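Local coordinates for putative calcium binding protein (Streptomyces coelicolor, PDB 3AKB) that binds calcium ions through EF-hand loops and probably takes part in calcium-mediated regulation, at residues V115-T120 with G147-T152; F92-R97 with E153-F158. The protein carries 2 engineered substitutions. All blocks are in the same frame, centred on the assembly; numbering follows the deposited sequence.

How the contacts relate
Contacts 1 and 2 describe two levels of one EF-hand pair, their centres about 15 Å apart. In chain order come 92-97 on helix 89-107, then 115-120 at the start of helix 117-126, then 147-152, whose last two residues start helix 151-161, and directly after it 153-158 in the same helix; contact 1 therefore falls within the span of chain that contact 2 brings together. In contact 1 the calcium loops meet, and in contact 2 helix 89-107 packs on helix 151-161. A salt bridge from Glu-151 OE2 to Arg-97 NH1 ties the two together, and the calcium ion bound through Lys-148 and Glu-153 belongs to both, so metal binding and helix packing are probably coupled.

Contact 1 of 2, residues V115-T120 with G147-T152; sequences VTVADT and GKVGET. With CA (calcium ion), chain I.
Thr-116 and Lys-148 form a non-hydrogen-bonded pair, CA atoms 4.5 Å apart, in the short antiparallel bridge that couples two EF-hand calcium loops. The bonds lie one residue to either side: Val-149 N donates to Val-115 O at 2.8 Å, and Val-117 N donates to Gly-147 O. Gly-147 suits its turn, where phi is positive (87°). Val-149, beta-branched and at home in extended backbone, packs its side chain against Val-117 and Thr-120. Its CB lies 3.4 Å from Thr-120 OG1; beyond it CG1, opposite the backbone N (chi1 173°), approaches Thr-120 CG2, while CG2 lies between Thr-120 OG1 and Val-117 CG2, the two valines crossing at about a right angle. Leu-141 of helix 131-141 also packs on Val-149. Threonine suits position 120 because OG1 donates to Thr-116 O at 2.9 Å, satisfying the buried hydroxyl while it rests against valine carbon. With an alanine here, lacking OG1 and CG2, Val-149 would probably lose the hydroxyl against its CB and the methyl near its CG1, and Thr-116 O would keep only the backbone donor of the two. The end of the Lys-148 side chain leads away, though its CB and CG pass Val-115 O; its backbone O binds the calcium ion at 2.2 Å.

Contact 2 of 2, residues F92-R97 with E153-F158; sequences FAEMAR and EIVPAF. Engineered in segment 92-97: Met-95 (natural residue Ile). With CA (calcium ion), chain I.
Phe-158 lies among Phe-92, Ala-93 and Ala-96, its ring carried across from helix 151-161 by a side chain with CG opposite the backbone N (chi1 178°). The two phenyl rings are nearly parallel, their planes 27° apart, but offset so that little of one ring covers the other: the centroids are 5.7 Å apart, and the touch is made by Phe-92 CE2 and Phe-158 CE2 at 3.6 Å. Ala-96 CB stands over one face of the Phe-158 ring, offset toward the rim and 3.9 Å from its centroid, a CH-pi contact. Ala-93 meets the CD2 side of the same ring and also touches Val-155. Small alanines suit these positions because they let the helices approach, the axes of the two short segments coming within 9.2 Å, while the larger residues fill the interface between them.

One turn before Phe-158, Val-155 points its methyls at Arg-97. CG1 lies over one face of the guanidinium, 3.7 Å from Arg-97 NH2, and the two side chains cross at about a right angle. Arg-97 is held in this pose by Glu-94, gripped side-on through NE and NH2; Glu-94 OE2 accepts from NH2 at 2.8 Å on its syn lone pair. Glu-94 thus occupies the NE/NH2 edge in the guanidinium plane, Glu-151 takes NH1, and one face lies against Val-155. Leu-56 and Leu-60 of helix 44-64 also pack on Phe-92.

Near the start of helix 151-161, Glu-153 grips calcium with both carboxylate oxygens, OE2 at 2.4 Å and OE1 at 2.7 Å. This bidentate glutamate ends the calcium loop, and the packing of its helix at 138°, nearer antiparallel than parallel, on helix 89-107, which leads into the partner loop, is characteristic of a paired EF-hand domain.

Contact 1 of 2, residues V115-T120 with G147-T152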
ATOM      1  N   VAL A 115      -8.300 -13.917   4.453  1.00 10.01           N
ATOM      2  CA  VAL A 115      -7.535 -13.161   5.436  1.00  9.43           C
ATOM      3  C   VAL A 115      -8.532 -12.555   6.436  1.00  9.00           C
ATOM      4  O   VAL A 115      -9.543 -11.976   6.033  1.00  9.93           O
ATOM      5  CB  VAL A 115      -6.727 -12.031   4.756  1.00  8.91           C
ATOM      6  CG1 VAL A 115      -6.047 -11.145   5.780  1.00 10.89           C
ATOM      7  CG2 VAL A 115      -5.719 -12.633   3.813  1.00 10.58           C
ATOM      8  N   THR A 116      -8.239 -12.699   7.719  1.00  9.45           N
ATOM      9  CA  THR A 116      -9.115 -12.112   8.744  1.00  9.49           C
ATOM     10  C   THR A 116      -8.964 -10.592   8.858  1.00 10.07           C
ATOM     11  O   THR A 116      -7.936 -10.015   8.502  1.00 10.27           O
ATOM     12  CB  THR A 116      -8.854 -12.728  10.130  1.00  9.13           C
ATOM     13  OG1 THR A 116      -7.538 -12.368  10.555  1.00 11.42           O
ATOM     14  CG2 THR A 116      -8.956 -14.261  10.094  1.00 10.26           C
ATOM     15  N   VAL A 117      -9.987  -9.951   9.419  1.00 10.30           N
ATOM     16  CA  VAL A 117      -9.871  -8.546   9.819  1.00 10.55           C
ATOM     17  C   VAL A 117      -8.656  -8.310  10.767  1.00 10.90           C
ATOM     18  O   VAL A 117      -7.898  -7.333  10.605  1.00 10.50           O
ATOM     19  CB  VAL A 117     -11.206  -8.076  10.474  1.00 11.33           C
ATOM     20  CG1 VAL A 117     -11.028  -6.715  11.162  1.00 10.45           C
ATOM     21  CG2 VAL A 117     -12.287  -7.968   9.421  1.00 11.86           C
ATOM     22  N   ALA A 118      -8.461  -9.184  11.742  1.00 10.72           N
ATOM     23  CA  ALA A 118      -7.354  -9.025  12.700  1.00  9.94           C
ATOM     24  C   ALA A 118      -5.992  -9.040  11.981  1.00  9.73           C
ATOM     25  O   ALA A 118      -5.086  -8.284  12.301  1.00  9.77           O
ATOM     26  CB  ALA A 118      -7.415 -10.109  13.779  1.00 11.28           C
ATOM     27  N   ASP A 119      -5.858  -9.921  10.988  1.00  8.90           N
ATOM     28  CA  ASP A 119      -4.590 -10.007  10.258  1.00  8.96           C
ATOM     29  C   ASP A 119      -4.419  -8.863   9.255  1.00  8.55           C
ATOM     30  O   ASP A 119      -3.300  -8.444   8.966  1.00  7.58           O
ATOM     31  CB  ASP A 119      -4.448 -11.393   9.620  1.00  8.91           C
ATOM     32  CG  ASP A 119      -4.174 -12.478  10.670  1.00  9.37           C
ATOM     33  OD1 ASP A 119      -3.622 -12.122  11.751  1.00 11.11           O
ATOM     34  OD2 ASP A 119      -4.500 -13.679  10.461  1.00 10.12           O
ATOM     35  N   THR A 120      -5.539  -8.350   8.740  1.00  8.55           N
ATOM     36  CA  THR A 120      -5.516  -7.126   7.964  1.00  8.83           C
ATOM     37  C   THR A 120      -4.973  -5.961   8.802  1.00  8.94           C
ATOM     38  O   THR A 120      -4.151  -5.176   8.308  1.00  9.90           O
ATOM     39  CB  THR A 120      -6.902  -6.816   7.418  1.00  9.51           C
ATOM     40  OG1 THR A 120      -7.279  -7.905   6.569  1.00  9.79           O
ATOM     41  CG2 THR A 120      -6.893  -5.509   6.592  1.00  9.41           C
ATOM     42  N   GLY A 147     -16.150 -11.068   8.115  1.00 13.16           N
ATOM     43  CA  GLY A 147     -14.964 -11.208   8.981  1.00 13.81           C
ATOM     44  C   GLY A 147     -13.687 -11.430   8.193  1.00 13.56           C
ATOM     45  O   GLY A 147     -12.602 -11.559   8.767  1.00 14.38           O
ATOM     46  N   LYS A 148     -13.826 -11.474   6.874  1.00 13.59           N
ATOM     47  CA  LYS A 148     -12.699 -11.716   5.993  1.00 13.67           C
ATOM     48  C   LYS A 148     -12.511 -10.510   5.092  1.00 12.61           C
ATOM     49  O   LYS A 148     -13.484  -9.880   4.698  1.00 13.11           O
ATOM     50  CB  LYS A 148     -12.945 -12.963   5.150  1.00 14.98           C
ATOM     51  CG  LYS A 148     -12.937 -14.259   5.972  1.00 18.71           C
ATOM     52  CD  LYS A 148     -14.292 -14.914   6.081  1.00 25.15           C
ATOM     53  CE  LYS A 148     -14.160 -16.299   6.729  1.00 27.39           C
ATOM     54  NZ  LYS A 148     -15.472 -16.860   7.166  1.00 31.76           N
ATOM     55  N   VAL A 149     -11.264 -10.198   4.760  1.00 11.52           N
ATOM     56  CA  VAL A 149     -10.988  -9.055   3.914  1.00 12.01           C
ATOM     57  C   VAL A 149     -10.341  -9.582   2.642  1.00 11.64           C
ATOM     58  O   VAL A 149      -9.296 -10.222   2.697  1.00 13.05           O
ATOM     59  CB  VAL A 149     -10.039  -8.064   4.648  1.00 12.05           C
ATOM     60  CG1 VAL A 149      -9.586  -6.949   3.718  1.00 13.25           C
ATOM     61  CG2 VAL A 149     -10.721  -7.501   5.885  1.00 13.58           C
ATOM     62  N   GLY A 150     -10.984  -9.353   1.496  1.00 10.88           N
ATOM     63  CA  GLY A 150     -10.473  -9.954   0.255  1.00 10.49           C
ATOM     64  C   GLY A 150     -10.015  -8.951  -0.780  1.00 10.10           C
ATOM     65  O   GLY A 150     -10.107  -7.731  -0.589  1.00  8.91           O
ATOM     66  N   GLU A 151      -9.545  -9.472  -1.897  1.00  9.94           N
ATOM     67  CA  GLU A 151      -8.993  -8.610  -2.937  1.00 11.25           C
ATOM     68  C   GLU A 151     -10.040  -7.651  -3.495  1.00 10.84           C
ATOM     69  O   GLU A 151      -9.713  -6.506  -3.823  1.00 11.79           O
ATOM     70  CB  GLU A 151      -8.406  -9.466  -4.064  1.00 10.67           C
ATOM     71  CG  GLU A 151      -7.602  -8.675  -5.139  1.00 11.08           C
ATOM     72  CD  GLU A 151      -6.701  -9.581  -5.953  1.00 12.22           C
ATOM     73  OE1 GLU A 151      -6.297 -10.628  -5.437  1.00 13.57           O
ATOM     74  OE2 GLU A 151      -6.409  -9.252  -7.110  1.00 14.71           O
ATOM     75  N   THR A 152     -11.294  -8.105  -3.609  1.00 11.51           N
ATOM     76  CA  THR A 152     -12.357  -7.250  -4.166  1.00 12.36           C
ATOM     77  C   THR A 152     -12.732  -6.128  -3.201  1.00 12.25           C
ATOM     78  O   THR A 152     -13.387  -5.146  -3.592  1.00 13.20           O
ATOM     79  CB  THR A 152     -13.600  -8.060  -4.598  1.00 12.89           C
ATOM     80  OG1 THR A 152     -14.133  -8.736  -3.461  1.00 15.97           O
ATOM     81  CG2 THR A 152     -13.229  -9.076  -5.667  1.00 14.33           C
TER
HETATM   82 CA    CA I 175     -15.382  -9.279   3.669  1.00 12.22          CA
HETATM   83  O   HOH W   1     -10.017 -12.786   2.355  1.00 18.14           O
HETATM   84  O   HOH W   2     -15.334 -10.790   1.988  1.00 14.79           O

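Contact 2 of 2, residues F92-R97 with E153-F158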
ATOM      1  N   PHE A  92      -4.209   3.265 -11.477  1.00 14.98           N
ATOM      2  CA  PHE A  92      -3.140   3.178 -10.486  1.00 13.93           C
ATOM      3  C   PHE A  92      -3.329   1.957  -9.583  1.00 13.72           C
ATOM      4  O   PHE A  92      -2.383   1.213  -9.340  1.00 12.64           O
ATOM      5  CB  PHE A  92      -3.026   4.444  -9.647  1.00 13.61           C
ATOM      6  CG  PHE A  92      -1.894   4.391  -8.642  1.00 14.09           C
ATOM      7  CD1 PHE A  92      -0.573   4.331  -9.062  1.00 15.60           C
ATOM      8  CD2 PHE A  92      -2.159   4.411  -7.289  1.00 13.61           C
ATOM      9  CE1 PHE A  92       0.473   4.297  -8.129  1.00 13.89           C
ATOM     10  CE2 PHE A  92      -1.104   4.382  -6.340  1.00 13.33           C
ATOM     11  CZ  PHE A  92       0.209   4.306  -6.775  1.00 14.41           C
ATOM     12  N   ALA A  93      -4.564   1.740  -9.114  1.00 13.21           N
ATOM     13  CA  ALA A  93      -4.871   0.568  -8.283  1.00 13.19           C
ATOM     14  C   ALA A  93      -4.545  -0.740  -8.990  1.00 13.16           C
ATOM     15  O   ALA A  93      -4.096  -1.691  -8.337  1.00 13.28           O
ATOM     16  CB  ALA A  93      -6.321   0.586  -7.843  1.00 12.68           C
ATOM     17  N   GLU A  94      -4.758  -0.802 -10.309  1.00 13.13           N
ATOM     18  CA  GLU A  94      -4.320  -1.959 -11.068  1.00 13.10           C
ATOM     19  C   GLU A  94      -2.809  -2.169 -11.043  1.00 12.88           C
ATOM     20  O   GLU A  94      -2.356  -3.320 -11.045  1.00 12.87           O
ATOM     21  CB  GLU A  94      -4.841  -1.949 -12.514  1.00 13.73           C
ATOM     22  CG  GLU A  94      -6.343  -2.152 -12.637  1.00 14.51           C
ATOM     23  CD  GLU A  94      -6.858  -3.434 -11.960  1.00 15.28           C
ATOM     24  OE1 GLU A  94      -6.202  -4.492 -12.091  1.00 15.42           O
ATOM     25  OE2 GLU A  94      -7.909  -3.362 -11.279  1.00 19.19           O
ATOM     26  N   MET A  95      -2.028  -1.088 -11.028  1.00 12.27           N
ATOM     27  CA  MET A  95      -0.556  -1.222 -10.925  1.00 12.31           C
ATOM     28  C   MET A  95      -0.169  -1.786  -9.554  1.00 11.41           C
ATOM     29  O   MET A  95       0.874  -2.437  -9.418  1.00 11.57           O
ATOM     30  CB  MET A  95       0.143   0.118 -11.193  1.00 13.80           C
ATOM     31  CG  MET A  95      -0.097   0.644 -12.604  1.00 15.97           C
ATOM     32  SD  MET A  95       0.999  -0.100 -13.836  1.00 15.80           S
ATOM     33  CE  MET A  95       2.599   0.677 -13.609  1.00 17.67           C
ATOM     34  N   ALA A  96      -1.038  -1.565  -8.566  1.00 10.48           N
ATOM     35  CA  ALA A  96      -0.849  -2.119  -7.201  1.00  9.66           C
ATOM     36  C   ALA A  96      -1.380  -3.527  -6.993  1.00 10.12           C
ATOM     37  O   ALA A  96      -1.115  -4.140  -5.937  1.00  9.55           O
ATOM     38  CB  ALA A  96      -1.477  -1.214  -6.157  1.00 10.60           C
ATOM     39  N   ARG A  97      -2.165  -4.033  -7.939  1.00  9.82           N
ATOM     40  CA  ARG A  97      -2.824  -5.303  -7.725  1.00 10.42           C
ATOM     41  C   ARG A  97      -1.823  -6.450  -7.443  1.00 10.03           C
ATOM     42  O   ARG A  97      -2.071  -7.246  -6.558  1.00 10.54           O
ATOM     43  CB  ARG A  97      -3.735  -5.673  -8.911  1.00  9.66           C
ATOM     44  CG  ARG A  97      -4.648  -6.826  -8.574  1.00 11.94           C
ATOM     45  CD  ARG A  97      -5.541  -7.231  -9.744  1.00 10.08           C
ATOM     46  NE  ARG A  97      -6.639  -6.280  -9.909  1.00 11.52           N
ATOM     47  CZ  ARG A  97      -7.806  -6.347  -9.289  1.00 11.46           C
ATOM     48  NH1 ARG A  97      -8.059  -7.299  -8.411  1.00 13.59           N
ATOM     49  NH2 ARG A  97      -8.729  -5.438  -9.550  1.00 14.07           N
ATOM     50  N   GLU A 153     -12.309  -6.259  -1.946  1.00 11.76           N
ATOM     51  CA  GLU A 153     -12.482  -5.185  -0.959  1.00 12.13           C
ATOM     52  C   GLU A 153     -11.277  -4.246  -0.957  1.00 12.92           C
ATOM     53  O   GLU A 153     -11.447  -3.023  -1.007  1.00 14.67           O
ATOM     54  CB  GLU A 153     -12.781  -5.757   0.442  1.00 11.24           C
ATOM     55  CG  GLU A 153     -14.206  -6.394   0.513  1.00 10.99           C
ATOM     56  CD  GLU A 153     -14.480  -7.270   1.724  1.00 12.90           C
ATOM     57  OE1 GLU A 153     -13.543  -7.902   2.241  1.00 13.31           O
ATOM     58  OE2 GLU A 153     -15.659  -7.373   2.176  1.00 13.50           O
ATOM     59  N   ILE A 154     -10.060  -4.796  -0.941  1.00 12.13           N
ATOM     60  CA  ILE A 154      -8.886  -3.932  -0.816  1.00 12.86           C
ATOM     61  C   ILE A 154      -8.494  -3.161  -2.075  1.00 11.90           C
ATOM     62  O   ILE A 154      -7.982  -2.052  -1.963  1.00 11.78           O
ATOM     63  CB  ILE A 154      -7.665  -4.642  -0.178  1.00 12.79           C
ATOM     64  CG1 ILE A 154      -7.048  -5.715  -1.086  1.00 12.67           C
ATOM     65  CG2 ILE A 154      -8.034  -5.258   1.160  1.00 14.46           C
ATOM     66  CD1 ILE A 154      -5.723  -6.255  -0.526  1.00 14.09           C
ATOM     67  N   VAL A 155      -8.706  -3.724  -3.261  1.00 11.59           N
ATOM     68  CA  VAL A 155      -8.251  -2.996  -4.438  1.00 12.04           C
ATOM     69  C   VAL A 155      -9.027  -1.686  -4.652  1.00 12.51           C
ATOM     70  O   VAL A 155      -8.409  -0.635  -4.786  1.00 11.83           O
ATOM     71  CB  VAL A 155      -8.132  -3.887  -5.707  1.00 12.06           C
ATOM     72  CG1 VAL A 155      -7.680  -3.071  -6.915  1.00 13.25           C
ATOM     73  CG2 VAL A 155      -7.132  -5.015  -5.447  1.00 12.14           C
ATOM     74  N   PRO A 156     -10.384  -1.723  -4.624  1.00 13.08           N
ATOM     75  CA  PRO A 156     -11.090  -0.429  -4.713  1.00 13.57           C
ATOM     76  C   PRO A 156     -10.862   0.498  -3.505  1.00 13.04           C
ATOM     77  O   PRO A 156     -10.853   1.720  -3.659  1.00 13.90           O
ATOM     78  CB  PRO A 156     -12.567  -0.832  -4.809  1.00 14.29           C
ATOM     79  CG  PRO A 156     -12.637  -2.179  -4.277  1.00 15.26           C
ATOM     80  CD  PRO A 156     -11.329  -2.855  -4.586  1.00 13.56           C
ATOM     81  N   ALA A 157     -10.650  -0.059  -2.309  1.00 12.24           N
ATOM     82  CA  ALA A 157     -10.314   0.807  -1.147  1.00 13.06           C
ATOM     83  C   ALA A 157      -8.975   1.524  -1.365  1.00 13.51           C
ATOM     84  O   ALA A 157      -8.813   2.689  -1.002  1.00 13.76           O
ATOM     85  CB  ALA A 157     -10.269   0.010   0.129  1.00 13.46           C
ATOM     86  N   PHE A 158      -8.022   0.818  -1.962  1.00 12.38           N
ATOM     87  CA  PHE A 158      -6.722   1.389  -2.259  1.00 12.03           C
ATOM     88  C   PHE A 158      -6.913   2.521  -3.285  1.00 12.52           C
ATOM     89  O   PHE A 158      -6.397   3.624  -3.083  1.00 12.12           O
ATOM     90  CB  PHE A 158      -5.799   0.275  -2.772  1.00 11.67           C
ATOM     91  CG  PHE A 158      -4.421   0.740  -3.174  1.00 12.19           C
ATOM     92  CD1 PHE A 158      -3.343   0.554  -2.314  1.00 12.42           C
ATOM     93  CD2 PHE A 158      -4.195   1.317  -4.435  1.00 13.02           C
ATOM     94  CE1 PHE A 158      -2.067   0.991  -2.674  1.00 11.49           C
ATOM     95  CE2 PHE A 158      -2.918   1.738  -4.811  1.00 14.13           C
ATOM     96  CZ  PHE A 158      -1.858   1.564  -3.934  1.00 10.89           C
TER
HETATM   97 CA    CA I 175     -15.382  -9.279   3.669  1.00 12.22          CA
HETATM   98  O   HOH W   2     -15.334 -10.790   1.988  1.00 14.79           O